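PDB 6G8G: TetR/AcrR family transcriptional regulator from Bradyrhizobium diazoefficiens, which probably represses transcription as a TetR-family DNA-binding regulator and responds to flavonoids such as genistein, which it binds in its C-terminal domain. Local coordinates for residues G38-S43 against S124-V129; A60-P63 against A67-A70; A91-A96 against A156-F161; R82-P87 against I143-Q148; N169-L174 against K204-A209. One frame throughout, in Å; residues are numbered along the deposited sequence.

Contact 1 of 5, residues G38-S43 against S124-V129; sequences GFSATS and SGRFPV
Phe39 pushes the CD2-CE2 edge of its ring against one face of Phe127, forming a T-shaped (edge-to-face) pair between the N-terminal DNA-binding domain, of the helix-turn-helix class, and the C-terminal domain of this TetR-family regulator. The ring planes stand at 87° to each other, and their centroids lie 5.0 Å apart. Phe39 CE2 sits over the centre of the Phe127 ring, 3.7 Å from Phe127 CZ, which places the edge squarely on the face. Phe39 opens a type I turn that runs to Thr42, between helix 23-37 and helix 44-51, whereas Phe127 is at the N-cap position of helix 128-137. A first torsion of 178° sets CG of Phe39 opposite its amide nitrogen and carries the ring out of the turn and across to segment 124-129. On its own domain's side, Phe39 packs with Phe34 and Phe69 and has a cation-pi partner in Lys65. The polar ends here converge on Glu123, whose OE2 is hydrogen-bonded to Ser40 OG and salt-bridged to Arg126 NH2. Ser40 adds a second touch on Phe127, this time at the rim and near the ring plane, with Ser40 OG 3.7 Å from Phe127 CE2.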
# COMPACT_ATOMS: atom_id res chain seq x y z
N GLY A 38 12.98 -14.80 -9.47
CA GLY A 38 12.23 -13.83 -10.26
C GLY A 38 11.63 -14.47 -11.50
O GLY A 38 11.98 -15.58 -11.92
N PHE A 39 10.70 -13.74 -12.09
CA PHE A 39 9.96 -14.24 -13.23
C PHE A 39 10.83 -14.27 -14.49
O PHE A 39 10.99 -15.34 -15.11
CB PHE A 39 8.72 -13.38 -13.45
CG PHE A 39 7.90 -13.78 -14.65
CD1 PHE A 39 7.22 -14.99 -14.67
CD2 PHE A 39 7.82 -12.95 -15.75
CE1 PHE A 39 6.48 -15.37 -15.76
CE2 PHE A 39 7.07 -13.32 -16.85
CZ PHE A 39 6.40 -14.53 -16.85
N SER A 40 11.39 -13.12 -14.86
CA SER A 40 12.26 -13.05 -16.05
C SER A 40 13.52 -13.92 -15.99
O SER A 40 13.94 -14.49 -16.98
CB SER A 40 12.69 -11.61 -16.27
OG SER A 40 11.60 -10.83 -16.70
N ALA A 41 14.10 -14.04 -14.82
CA ALA A 41 15.26 -14.89 -14.64
C ALA A 41 14.96 -16.41 -14.68
O ALA A 41 15.87 -17.22 -14.60
CB ALA A 41 15.90 -14.54 -13.31
N THR A 42 13.70 -16.81 -14.71
CA THR A 42 13.39 -18.22 -14.70
C THR A 42 13.06 -18.59 -16.13
O THR A 42 12.25 -17.91 -16.74
CB THR A 42 12.20 -18.50 -13.78
OG1 THR A 42 12.54 -18.17 -12.43
CG2 THR A 42 11.81 -19.97 -13.85
N SER A 43 13.64 -19.66 -16.65
CA SER A 43 13.37 -20.10 -18.02
C SER A 43 12.51 -21.35 -18.05
O SER A 43 12.50 -22.16 -17.11
CB SER A 43 14.67 -20.43 -18.75
OG SER A 43 15.33 -21.52 -18.14
N SER A 124 9.15 -4.32 -12.63
CA SER A 124 9.31 -2.91 -13.01
C SER A 124 8.43 -2.56 -14.23
O SER A 124 8.85 -1.85 -15.12
CB SER A 124 10.78 -2.60 -13.32
OG SER A 124 11.66 -3.16 -12.34
N GLY A 125 7.21 -3.10 -14.25
CA GLY A 125 6.22 -2.75 -15.23
C GLY A 125 6.36 -3.36 -16.61
O GLY A 125 5.72 -2.90 -17.53
N ARG A 126 7.18 -4.39 -16.77
CA ARG A 126 7.30 -5.02 -18.08
C ARG A 126 6.24 -6.06 -18.38
O ARG A 126 6.26 -6.66 -19.45
CB ARG A 126 8.65 -5.74 -18.21
CG ARG A 126 9.89 -4.92 -18.00
CD ARG A 126 11.15 -5.61 -18.53
NE ARG A 126 12.13 -5.55 -17.45
CZ ARG A 126 12.24 -6.47 -16.49
NH1 ARG A 126 13.12 -6.31 -15.51
NH2 ARG A 126 11.49 -7.57 -16.53
N PHE A 127 5.37 -6.38 -17.42
CA PHE A 127 4.33 -7.35 -17.68
C PHE A 127 2.99 -6.82 -17.22
O PHE A 127 2.36 -7.39 -16.35
CB PHE A 127 4.69 -8.72 -17.07
CG PHE A 127 5.88 -9.38 -17.75
CD1 PHE A 127 5.74 -9.97 -19.01
CD2 PHE A 127 7.15 -9.37 -17.18
CE1 PHE A 127 6.82 -10.54 -19.67
CE2 PHE A 127 8.25 -9.93 -17.84
CZ PHE A 127 8.08 -10.52 -19.08
N PRO A 128 2.53 -5.71 -17.82
CA PRO A 128 1.29 -5.04 -17.37
C PRO A 128 0.05 -5.89 -17.46
O PRO A 128 -0.86 -5.73 -16.66
CB PRO A 128 1.14 -3.86 -18.34
CG PRO A 128 2.05 -4.17 -19.48
CD PRO A 128 3.19 -4.95 -18.89
N VAL A 129 0.01 -6.82 -18.39
CA VAL A 129 -1.17 -7.65 -18.49
C VAL A 129 -1.28 -8.61 -17.30
O VAL A 129 -2.35 -8.78 -16.75
CB VAL A 129 -1.21 -8.41 -19.83
CG1 VAL A 129 -2.36 -9.42 -19.86
CG2 VAL A 129 -1.34 -7.40 -20.95

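Contact 2 of 5, residues A60-P63 against A67-A70; sequences AYFP and ALFA
The ring of Phe62 carries a methyl of Leu68 on one face: Leu68 CD1 stands above the middle of the ring, 3.5 Å from Phe62 CD2. Its line to the ring centroid deviates by 14° from the ring normal, which meets the geometry of a CH-pi contact. Toward the CD1 side of the same ring comes the carbonyl of Ala67, placed obliquely and more distant, with Ala67 O 4.4 Å from Phe62 CD1. The two side chains, Phe62 and Leu68, cross at about a right angle. Leu68 swings CG to the side away from its amide nitrogen (chi1 -163°), a torsion that brings CD1 round to the ring although the CB bond itself does not point there. A smaller touch lies beside this pair, where Pro63 CD meets Ala67 CB at 3.9 Å. The contact bridges the short turn from helix 55-61 into helix 65-82, within the DNA-binding domain. Phe62 also packs on Met23, Val26 and Ile27 of helix 23-37, while Leu68 reaches Met44 and Ile47 of helix 44-51, so the pair lies where the helices of that domain meet. With a smaller side chain such as alanine at Phe62, the Leu68 methyl would probably lose the ring face it rests on, and a gap would open toward helix 23-37. The turn has a polar bond of its own, from Ala67 N to Ser64 OG, but what passes between 60-63 and 67-70 is apolar contact, which implies that dispersion and shape hold these two segments against each other.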
# COMPACT_ATOMS: atom_id res chain seq x y z
N ALA A 60 3.08 -28.38 -24.14
CA ALA A 60 1.73 -28.90 -24.38
C ALA A 60 0.71 -28.41 -23.35
O ALA A 60 -0.46 -28.18 -23.69
CB ALA A 60 1.74 -30.41 -24.40
N TYR A 61 1.11 -28.28 -22.09
CA TYR A 61 0.20 -27.79 -21.06
C TYR A 61 0.15 -26.30 -21.01
O TYR A 61 -0.87 -25.74 -20.66
CB TYR A 61 0.59 -28.34 -19.69
CG TYR A 61 0.26 -29.79 -19.69
CD1 TYR A 61 -1.05 -30.23 -19.56
CD2 TYR A 61 1.23 -30.71 -19.96
CE1 TYR A 61 -1.36 -31.58 -19.62
CE2 TYR A 61 0.95 -32.05 -20.02
CZ TYR A 61 -0.34 -32.49 -19.85
OH TYR A 61 -0.61 -33.84 -19.91
N PHE A 62 1.28 -25.67 -21.28
CA PHE A 62 1.34 -24.23 -21.17
C PHE A 62 2.01 -23.64 -22.39
O PHE A 62 3.15 -23.95 -22.66
CB PHE A 62 2.10 -23.82 -19.91
CG PHE A 62 1.45 -24.29 -18.65
CD1 PHE A 62 0.34 -23.63 -18.14
CD2 PHE A 62 1.94 -25.38 -17.98
CE1 PHE A 62 -0.26 -24.04 -16.96
CE2 PHE A 62 1.34 -25.81 -16.81
CZ PHE A 62 0.24 -25.14 -16.30
N PRO A 63 1.30 -22.77 -23.10
CA PRO A 63 1.88 -22.17 -24.29
C PRO A 63 3.10 -21.32 -24.00
O PRO A 63 3.96 -21.20 -24.84
CB PRO A 63 0.78 -21.28 -24.82
CG PRO A 63 -0.48 -21.77 -24.18
CD PRO A 63 -0.09 -22.38 -22.87
N ALA A 67 1.79 -17.62 -19.65
CA ALA A 67 0.59 -18.40 -19.39
C ALA A 67 0.71 -19.20 -18.08
O ALA A 67 -0.23 -19.32 -17.32
CB ALA A 67 0.26 -19.28 -20.58
N LEU A 68 1.89 -19.69 -17.81
CA LEU A 68 2.11 -20.45 -16.59
C LEU A 68 1.89 -19.58 -15.36
O LEU A 68 1.23 -19.98 -14.41
CB LEU A 68 3.54 -20.90 -16.58
CG LEU A 68 4.19 -21.96 -15.77
CD1 LEU A 68 3.49 -23.26 -15.70
CD2 LEU A 68 5.53 -22.23 -16.45
N PHE A 69 2.41 -18.36 -15.40
CA PHE A 69 2.27 -17.45 -14.27
C PHE A 69 0.83 -16.97 -14.08
O PHE A 69 0.34 -16.79 -12.95
CB PHE A 69 3.19 -16.26 -14.45
CG PHE A 69 3.39 -15.46 -13.19
CD1 PHE A 69 3.38 -16.06 -11.96
CD2 PHE A 69 3.62 -14.11 -13.25
CE1 PHE A 69 3.55 -15.32 -10.81
CE2 PHE A 69 3.79 -13.37 -12.12
CZ PHE A 69 3.75 -13.98 -10.89
N ALA A 70 0.13 -16.79 -15.20
CA ALA A 70 -1.27 -16.48 -15.14
C ALA A 70 -2.06 -17.57 -14.43
O ALA A 70 -2.94 -17.26 -13.61
CB ALA A 70 -1.81 -16.26 -16.54

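Contact 3 of 5, residues A91-A96 against A156-F161; sequences AGLSEA and ARVLEF
Leu93 and Val158 form the closest backbone approach of the two segments, with their CA atoms 8.0 Å apart. Leu93 begins a helix and Val158 follows the end of another. Gly92 is the N-cap residue of helix 93-109, and Ala96 N closes the first turn onto Gly92 O at 3.0 Å. On the other side, Arg157 takes a positive phi (68°) in a Schellman motif that terminates helix 139-155, and the chain becomes extended at Leu159. The contact thus joins the start of helix 93-109 to the loop between helices 139-155 and 164-176, in the C-terminal part of this TetR-family regulator. The side chains meet tip to tip. Leu93 CD2 faces both methyls of Val158, 3.8 Å from Val158 CG2 and equally far from Val158 CG1. A fully extended first torsion (chi1 -179°) sends the isobutyl group of Leu93 away from its helix and toward the loop. Leu159 adds one methyl from beside Val158, its CD2 lying 3.9 Å from Leu93 CD2. No hydrogen bond crosses, so the junction is purely apolar. Around it, Val158 and Leu159 rest on Ala153 of helix 139-155, Leu159 also on Leu150. Helix 192-210 closes another side, with Leu207 against Ser94 and Leu159, and Cys210 bonded through its backbone to Glu160.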
# COMPACT_ATOMS: atom_id res chain seq x y z
N ALA A 91 -27.48 -11.47 9.77
CA ALA A 91 -26.56 -11.48 10.91
C ALA A 91 -26.47 -10.13 11.65
O ALA A 91 -25.84 -10.03 12.70
CB ALA A 91 -25.16 -11.91 10.43
N GLY A 92 -27.04 -9.09 11.06
CA GLY A 92 -26.82 -7.73 11.51
C GLY A 92 -25.85 -7.04 10.55
O GLY A 92 -24.85 -7.62 10.11
N LEU A 93 -26.15 -5.81 10.21
CA LEU A 93 -25.29 -5.01 9.37
C LEU A 93 -23.87 -4.89 9.90
O LEU A 93 -22.91 -5.17 9.18
CB LEU A 93 -25.88 -3.62 9.22
CG LEU A 93 -25.11 -2.66 8.34
CD1 LEU A 93 -24.96 -3.23 6.94
CD2 LEU A 93 -25.87 -1.36 8.31
N SER A 94 -23.74 -4.40 11.14
CA SER A 94 -22.43 -4.25 11.76
C SER A 94 -21.64 -5.57 11.83
O SER A 94 -20.48 -5.61 11.48
CB SER A 94 -22.58 -3.66 13.16
OG SER A 94 -22.64 -2.25 13.11
N GLU A 95 -22.28 -6.63 12.30
CA GLU A 95 -21.56 -7.89 12.50
C GLU A 95 -21.11 -8.46 11.20
O GLU A 95 -20.08 -9.12 11.12
CB GLU A 95 -22.39 -8.89 13.26
CG GLU A 95 -22.64 -8.47 14.69
CD GLU A 95 -24.02 -7.83 14.92
OE1 GLU A 95 -24.52 -7.07 14.06
OE2 GLU A 95 -24.63 -8.12 15.98
N ALA A 96 -21.88 -8.22 10.16
CA ALA A 96 -21.53 -8.75 8.86
C ALA A 96 -20.29 -8.04 8.30
O ALA A 96 -19.35 -8.69 7.80
CB ALA A 96 -22.69 -8.59 7.92
N ALA A 156 -32.19 -2.60 1.24
CA ALA A 156 -32.91 -2.72 2.50
C ALA A 156 -32.98 -1.41 3.29
O ALA A 156 -33.48 -1.39 4.40
CB ALA A 156 -32.26 -3.79 3.35
N ARG A 157 -32.48 -0.32 2.71
CA ARG A 157 -32.60 1.02 3.30
C ARG A 157 -31.80 1.24 4.57
O ARG A 157 -32.07 2.16 5.33
CB ARG A 157 -34.06 1.38 3.58
CG ARG A 157 -34.95 1.41 2.36
CD ARG A 157 -35.03 2.81 1.76
NE ARG A 157 -36.01 2.82 0.68
CZ ARG A 157 -35.81 2.33 -0.54
NH1 ARG A 157 -34.62 1.80 -0.89
NH2 ARG A 157 -36.79 2.37 -1.44
N VAL A 158 -30.80 0.41 4.80
CA VAL A 158 -29.99 0.51 6.01
C VAL A 158 -28.61 1.19 5.77
O VAL A 158 -27.91 1.59 6.74
CB VAL A 158 -29.91 -0.90 6.62
CG1 VAL A 158 -28.85 -1.77 5.94
CG2 VAL A 158 -29.64 -0.84 8.12
N LEU A 159 -28.26 1.39 4.50
CA LEU A 159 -27.18 2.31 4.08
C LEU A 159 -27.61 3.15 2.89
O LEU A 159 -28.48 2.73 2.09
CB LEU A 159 -25.98 1.51 3.62
CG LEU A 159 -25.32 0.60 4.63
CD1 LEU A 159 -24.26 -0.18 3.93
CD2 LEU A 159 -24.75 1.42 5.77
N GLU A 160 -26.99 4.33 2.74
CA GLU A 160 -27.17 5.15 1.53
C GLU A 160 -25.84 5.66 0.97
O GLU A 160 -24.93 6.04 1.71
CB GLU A 160 -28.16 6.28 1.74
CG GLU A 160 -28.04 7.00 3.08
CD GLU A 160 -29.24 7.90 3.39
OE1 GLU A 160 -30.32 7.72 2.79
OE2 GLU A 160 -29.11 8.78 4.27
N PHE A 161 -25.73 5.58 -0.35
CA PHE A 161 -24.54 5.92 -1.10
C PHE A 161 -24.89 5.79 -2.59
O PHE A 161 -25.81 5.06 -2.93
CB PHE A 161 -23.37 4.99 -0.74
CG PHE A 161 -23.68 3.53 -0.91
CD1 PHE A 161 -23.69 2.95 -2.18
CD2 PHE A 161 -23.93 2.72 0.18
CE1 PHE A 161 -24.00 1.60 -2.36
CE2 PHE A 161 -24.23 1.37 0.02
CZ PHE A 161 -24.27 0.81 -1.26

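Contact 4 of 5, residues R82-P87 against I143-Q148; sequences RDLPVP and IRRLAQ
Arg145 reaches from helix 139-155 to the backbone of Leu84 and Pro85, its CG anti to the carbonyl carbon (chi1 -86°) and its chain bent at chi3 (62°). The bend turns the guanidinium so that NH2 leads. This nitrogen makes a weak hydrogen bond to Leu84 O at 2.6 Å, with an N-H to acceptor angle of 119° that is far from straight. Leu84 O lies at the edge of the guanidinium, near its plane. Pro85 O is also close to Arg145 NH2, at 2.8 Å, but it stands oblique to the group and its angle is too poor for a bond. Aliphatic atoms flank the group: Leu84 CD2 is 4.2 Å from Arg145 NE, and Val86 CG2 is 4.3 Å from Arg145 NH1. The contact joins the connection between helices 65-82 and 93-109 to helix 139-155 of the C-terminal domain. Segment 82-87 passes beside helix 139-155, where Leu84 also meets Thr142 and Pro87 meets Phe149. Helix 93-109 borders the segment through Asp99 and Gln103 at Pro85 and Phe100 at Pro87, while Leu146 on the arginine's helix packs against Phe171 of helix 164-176.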
# COMPACT_ATOMS: atom_id res chain seq x y z
N ARG A 82 -11.94 -17.49 -1.35
CA ARG A 82 -12.79 -18.43 -0.62
C ARG A 82 -12.65 -18.30 0.88
O ARG A 82 -13.55 -18.67 1.62
CB ARG A 82 -12.49 -19.87 -1.04
CG ARG A 82 -12.72 -20.16 -2.51
CD ARG A 82 -12.72 -21.67 -2.86
NE ARG A 82 -11.68 -21.90 -3.87
CZ ARG A 82 -10.48 -22.44 -3.63
NH1 ARG A 82 -10.14 -22.89 -2.42
NH2 ARG A 82 -9.61 -22.54 -4.63
N ASP A 83 -11.53 -17.78 1.34
CA ASP A 83 -11.38 -17.48 2.75
C ASP A 83 -12.18 -16.25 3.20
O ASP A 83 -12.10 -15.83 4.35
CB ASP A 83 -9.89 -17.26 3.10
CG ASP A 83 -9.01 -18.46 2.75
OD1 ASP A 83 -9.55 -19.55 2.41
OD2 ASP A 83 -7.77 -18.30 2.79
N LEU A 84 -12.87 -15.60 2.28
CA LEU A 84 -13.61 -14.41 2.69
C LEU A 84 -15.03 -14.85 2.88
O LEU A 84 -15.52 -15.61 2.07
CB LEU A 84 -13.51 -13.26 1.65
CG LEU A 84 -12.49 -12.10 1.75
CD1 LEU A 84 -11.18 -12.54 2.37
CD2 LEU A 84 -12.22 -11.44 0.41
N PRO A 85 -15.73 -14.35 3.92
CA PRO A 85 -17.14 -14.72 4.07
C PRO A 85 -18.02 -14.10 3.00
O PRO A 85 -17.58 -13.17 2.27
CB PRO A 85 -17.54 -14.16 5.43
CG PRO A 85 -16.44 -13.29 5.89
CD PRO A 85 -15.33 -13.30 4.87
N VAL A 86 -19.20 -14.67 2.83
CA VAL A 86 -20.25 -14.01 2.07
C VAL A 86 -21.16 -13.34 3.12
O VAL A 86 -21.89 -14.02 3.84
CB VAL A 86 -21.07 -14.96 1.17
CG1 VAL A 86 -22.19 -14.17 0.49
CG2 VAL A 86 -20.18 -15.63 0.12
N PRO A 87 -21.12 -12.02 3.19
CA PRO A 87 -21.76 -11.35 4.29
C PRO A 87 -23.26 -11.36 4.13
O PRO A 87 -23.74 -11.27 2.99
CB PRO A 87 -21.20 -9.93 4.23
CG PRO A 87 -20.31 -9.86 3.04
CD PRO A 87 -20.55 -11.08 2.22
N ILE A 143 -13.25 -6.07 -3.66
CA ILE A 143 -14.16 -4.94 -3.74
C ILE A 143 -15.54 -5.34 -4.29
O ILE A 143 -16.56 -4.98 -3.72
CB ILE A 143 -13.55 -3.83 -4.61
CG1 ILE A 143 -12.37 -3.17 -3.90
CG2 ILE A 143 -14.59 -2.77 -4.97
CD1 ILE A 143 -11.56 -2.24 -4.80
N ARG A 144 -15.56 -6.09 -5.39
CA ARG A 144 -16.81 -6.52 -6.00
C ARG A 144 -17.68 -7.34 -5.08
O ARG A 144 -18.88 -7.13 -5.05
CB ARG A 144 -16.53 -7.30 -7.26
CG ARG A 144 -16.04 -6.43 -8.40
CD ARG A 144 -15.64 -7.13 -9.67
NE ARG A 144 -15.16 -8.53 -9.62
CZ ARG A 144 -13.94 -8.99 -9.93
NH1 ARG A 144 -12.93 -8.17 -10.31
NH2 ARG A 144 -13.72 -10.30 -9.85
N ARG A 145 -17.10 -8.26 -4.33
CA ARG A 145 -17.89 -9.06 -3.39
C ARG A 145 -18.55 -8.21 -2.37
O ARG A 145 -19.70 -8.42 -2.01
CB ARG A 145 -17.04 -10.08 -2.65
CG ARG A 145 -16.89 -11.36 -3.44
CD ARG A 145 -15.69 -12.12 -2.97
NE ARG A 145 -15.74 -12.55 -1.58
CZ ARG A 145 -16.09 -13.77 -1.19
NH1 ARG A 145 -16.54 -14.68 -2.04
NH2 ARG A 145 -16.03 -14.05 0.10
N LEU A 146 -17.80 -7.26 -1.83
CA LEU A 146 -18.33 -6.42 -0.79
C LEU A 146 -19.40 -5.55 -1.39
O LEU A 146 -20.41 -5.29 -0.78
CB LEU A 146 -17.23 -5.59 -0.16
CG LEU A 146 -17.70 -4.67 0.94
CD1 LEU A 146 -18.43 -5.43 2.02
CD2 LEU A 146 -16.53 -3.92 1.54
N ALA A 147 -19.13 -5.07 -2.59
CA ALA A 147 -20.05 -4.17 -3.25
C ALA A 147 -21.39 -4.85 -3.40
O ALA A 147 -22.42 -4.25 -3.16
CB ALA A 147 -19.51 -3.72 -4.59
N GLN A 148 -21.40 -6.13 -3.73
CA GLN A 148 -22.69 -6.80 -3.88
C GLN A 148 -23.42 -6.87 -2.55
O GLN A 148 -24.62 -6.64 -2.47
CB GLN A 148 -22.51 -8.20 -4.46
CG GLN A 148 -21.90 -8.18 -5.86
CD GLN A 148 -21.68 -9.56 -6.41
OE1 GLN A 148 -22.57 -10.41 -6.35
NE2 GLN A 148 -20.49 -9.81 -6.96

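Contact 5 of 5, residues N169-L174 against K204-A209; sequences NQFLSL and KFFLKA
Phe171 turns the edge of its ring toward the face of Phe206, an edge-to-face pair between the roughly antiparallel helices 164-176 and 192-210. The short helical segments run at 147° to each other, with their axes 9.9 Å apart at closest approach. Several of these residues also meet the second subunit, where Phe205 of that chain packs on Gln170 and Phe206, and Lys208 NZ bonds to Glu160 O of the same neighbouring chain. This is consistent with the four-helix dimer interface known in TetR-family regulators. The two ring planes are inclined at 78° and the centroids are 5.2 Å apart. Phe171 CD1 does the touching, 3.7 Å from Phe206 CG, and is offset toward the rim rather than centred. Phe171 CB also lies over that face, 4.1 Å from the Phe206 centroid, as a CH-pi contact. The ring of Phe206 stands out toward helix 164-176 because its first torsion (chi1 -178°) points CG straight away from the amide side of its own backbone. Replacing Phe206 with an alanine would probably leave the Phe171 edge without its aromatic face and open a gap between the two helices. Beside the ring pair, Leu174 crosses Phe205 at about a right angle, its CD1 3.9 Å from Phe205 CD1. The same Leu174 CD1 methyl is 4.2 Å from Phe206 CB, near the plane of the Phe206 ring.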
# COMPACT_ATOMS: atom_id res chain seq x y z
N ASN A 169 -14.86 0.27 -1.73
CA ASN A 169 -13.46 0.66 -1.70
C ASN A 169 -13.17 1.60 -0.53
O ASN A 169 -12.11 1.57 0.07
CB ASN A 169 -13.11 1.29 -3.04
CG ASN A 169 -11.68 1.68 -3.15
OD1 ASN A 169 -11.44 2.81 -3.44
ND2 ASN A 169 -10.73 0.76 -2.99
N GLN A 170 -14.15 2.41 -0.18
CA GLN A 170 -13.98 3.33 0.91
C GLN A 170 -13.95 2.60 2.21
O GLN A 170 -13.11 2.86 3.06
CB GLN A 170 -15.08 4.36 0.88
CG GLN A 170 -14.87 5.33 -0.26
CD GLN A 170 -16.10 6.14 -0.60
OE1 GLN A 170 -17.24 5.71 -0.39
NE2 GLN A 170 -15.88 7.33 -1.14
N PHE A 171 -14.83 1.63 2.36
CA PHE A 171 -14.83 0.80 3.56
C PHE A 171 -13.49 0.11 3.77
O PHE A 171 -12.94 0.13 4.86
CB PHE A 171 -15.94 -0.26 3.49
CG PHE A 171 -15.95 -1.18 4.65
CD1 PHE A 171 -16.55 -0.80 5.83
CD2 PHE A 171 -15.39 -2.42 4.57
CE1 PHE A 171 -16.57 -1.65 6.91
CE2 PHE A 171 -15.42 -3.29 5.65
CZ PHE A 171 -16.00 -2.90 6.82
N LEU A 172 -12.96 -0.46 2.71
CA LEU A 172 -11.72 -1.18 2.79
C LEU A 172 -10.53 -0.25 3.01
O LEU A 172 -9.68 -0.53 3.84
CB LEU A 172 -11.53 -2.04 1.55
CG LEU A 172 -12.60 -3.12 1.36
CD1 LEU A 172 -12.59 -3.68 -0.05
CD2 LEU A 172 -12.41 -4.26 2.36
N SER A 173 -10.50 0.88 2.33
CA SER A 173 -9.47 1.87 2.64
C SER A 173 -9.50 2.31 4.11
O SER A 173 -8.46 2.46 4.71
CB SER A 173 -9.61 3.08 1.76
OG SER A 173 -9.51 2.65 0.41
N LEU A 174 -10.68 2.47 4.70
CA LEU A 174 -10.76 2.88 6.08
C LEU A 174 -10.20 1.84 7.03
O LEU A 174 -9.43 2.14 7.92
CB LEU A 174 -12.18 3.17 6.49
CG LEU A 174 -12.68 4.45 5.83
CD1 LEU A 174 -14.18 4.54 5.95
CD2 LEU A 174 -12.01 5.66 6.48
N LYS A 204 -17.03 2.34 12.38
CA LYS A 204 -17.77 3.40 13.04
C LYS A 204 -17.87 4.55 12.07
O LYS A 204 -18.93 5.16 11.91
CB LYS A 204 -17.04 3.84 14.31
CG LYS A 204 -17.96 4.28 15.43
CD LYS A 204 -17.24 4.47 16.76
CE LYS A 204 -17.45 3.17 17.55
NZ LYS A 204 -16.90 3.16 18.93
N PHE A 205 -16.77 4.83 11.40
CA PHE A 205 -16.68 5.96 10.50
C PHE A 205 -17.50 5.73 9.24
O PHE A 205 -18.22 6.60 8.78
CB PHE A 205 -15.22 6.18 10.14
CG PHE A 205 -14.95 7.49 9.44
CD1 PHE A 205 -15.13 7.62 8.09
CD2 PHE A 205 -14.49 8.59 10.15
CE1 PHE A 205 -14.88 8.82 7.46
CE2 PHE A 205 -14.22 9.79 9.52
CZ PHE A 205 -14.41 9.91 8.17
N PHE A 206 -17.33 4.56 8.67
CA PHE A 206 -18.09 4.18 7.50
C PHE A 206 -19.58 4.33 7.73
O PHE A 206 -20.31 4.82 6.86
CB PHE A 206 -17.81 2.75 7.16
CG PHE A 206 -18.51 2.30 5.94
CD1 PHE A 206 -18.09 2.73 4.71
CD2 PHE A 206 -19.60 1.49 6.02
CE1 PHE A 206 -18.72 2.34 3.57
CE2 PHE A 206 -20.25 1.09 4.88
CZ PHE A 206 -19.81 1.52 3.65
N LEU A 207 -20.03 3.93 8.91
CA LEU A 207 -21.44 4.03 9.24
C LEU A 207 -21.86 5.49 9.52
O LEU A 207 -22.95 5.88 9.13
CB LEU A 207 -21.79 3.11 10.43
CG LEU A 207 -21.62 1.61 10.23
CD1 LEU A 207 -21.87 0.83 11.50
CD2 LEU A 207 -22.54 1.10 9.14
N LYS A 208 -21.03 6.29 10.20
CA LYS A 208 -21.31 7.72 10.34
C LYS A 208 -21.60 8.32 8.97
O LYS A 208 -22.57 9.00 8.80
CB LYS A 208 -20.17 8.49 11.02
CG LYS A 208 -20.43 8.87 12.48
CD LYS A 208 -19.13 9.39 13.14
CE LYS A 208 -18.79 10.85 12.75
NZ LYS A 208 -18.20 11.76 13.80
N ALA A 209 -20.83 7.98 7.96
CA ALA A 209 -21.10 8.54 6.64
C ALA A 209 -22.28 7.92 5.85
O ALA A 209 -22.79 8.59 4.98
CB ALA A 209 -19.85 8.43 5.80

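In the fold
Contacts 1 and 2 form one cluster, joined where Phe39 CE1 meets Phe69 CB at 3.7 Å; contact 2 lies within the DNA-binding domain and contact 1 ties that domain to the C-terminal one. Contacts 3, 4 and 5 make a second cluster on the C-terminal side. Ala96 CB of contact 3 lies 4.2 Å from Pro87 CB of contact 4, and Ile143 CG1 of contact 4 lies 3.9 Å from Leu172 CD1 of contact 5. The centres of contacts 1 and 3 are about 42 Å apart. Genistein, in a pocket including Phe108, Pro180 and Leu181, lies about 13 Å from the side chains of Leu84 and Leu174, so these two side chains do not line the pocket.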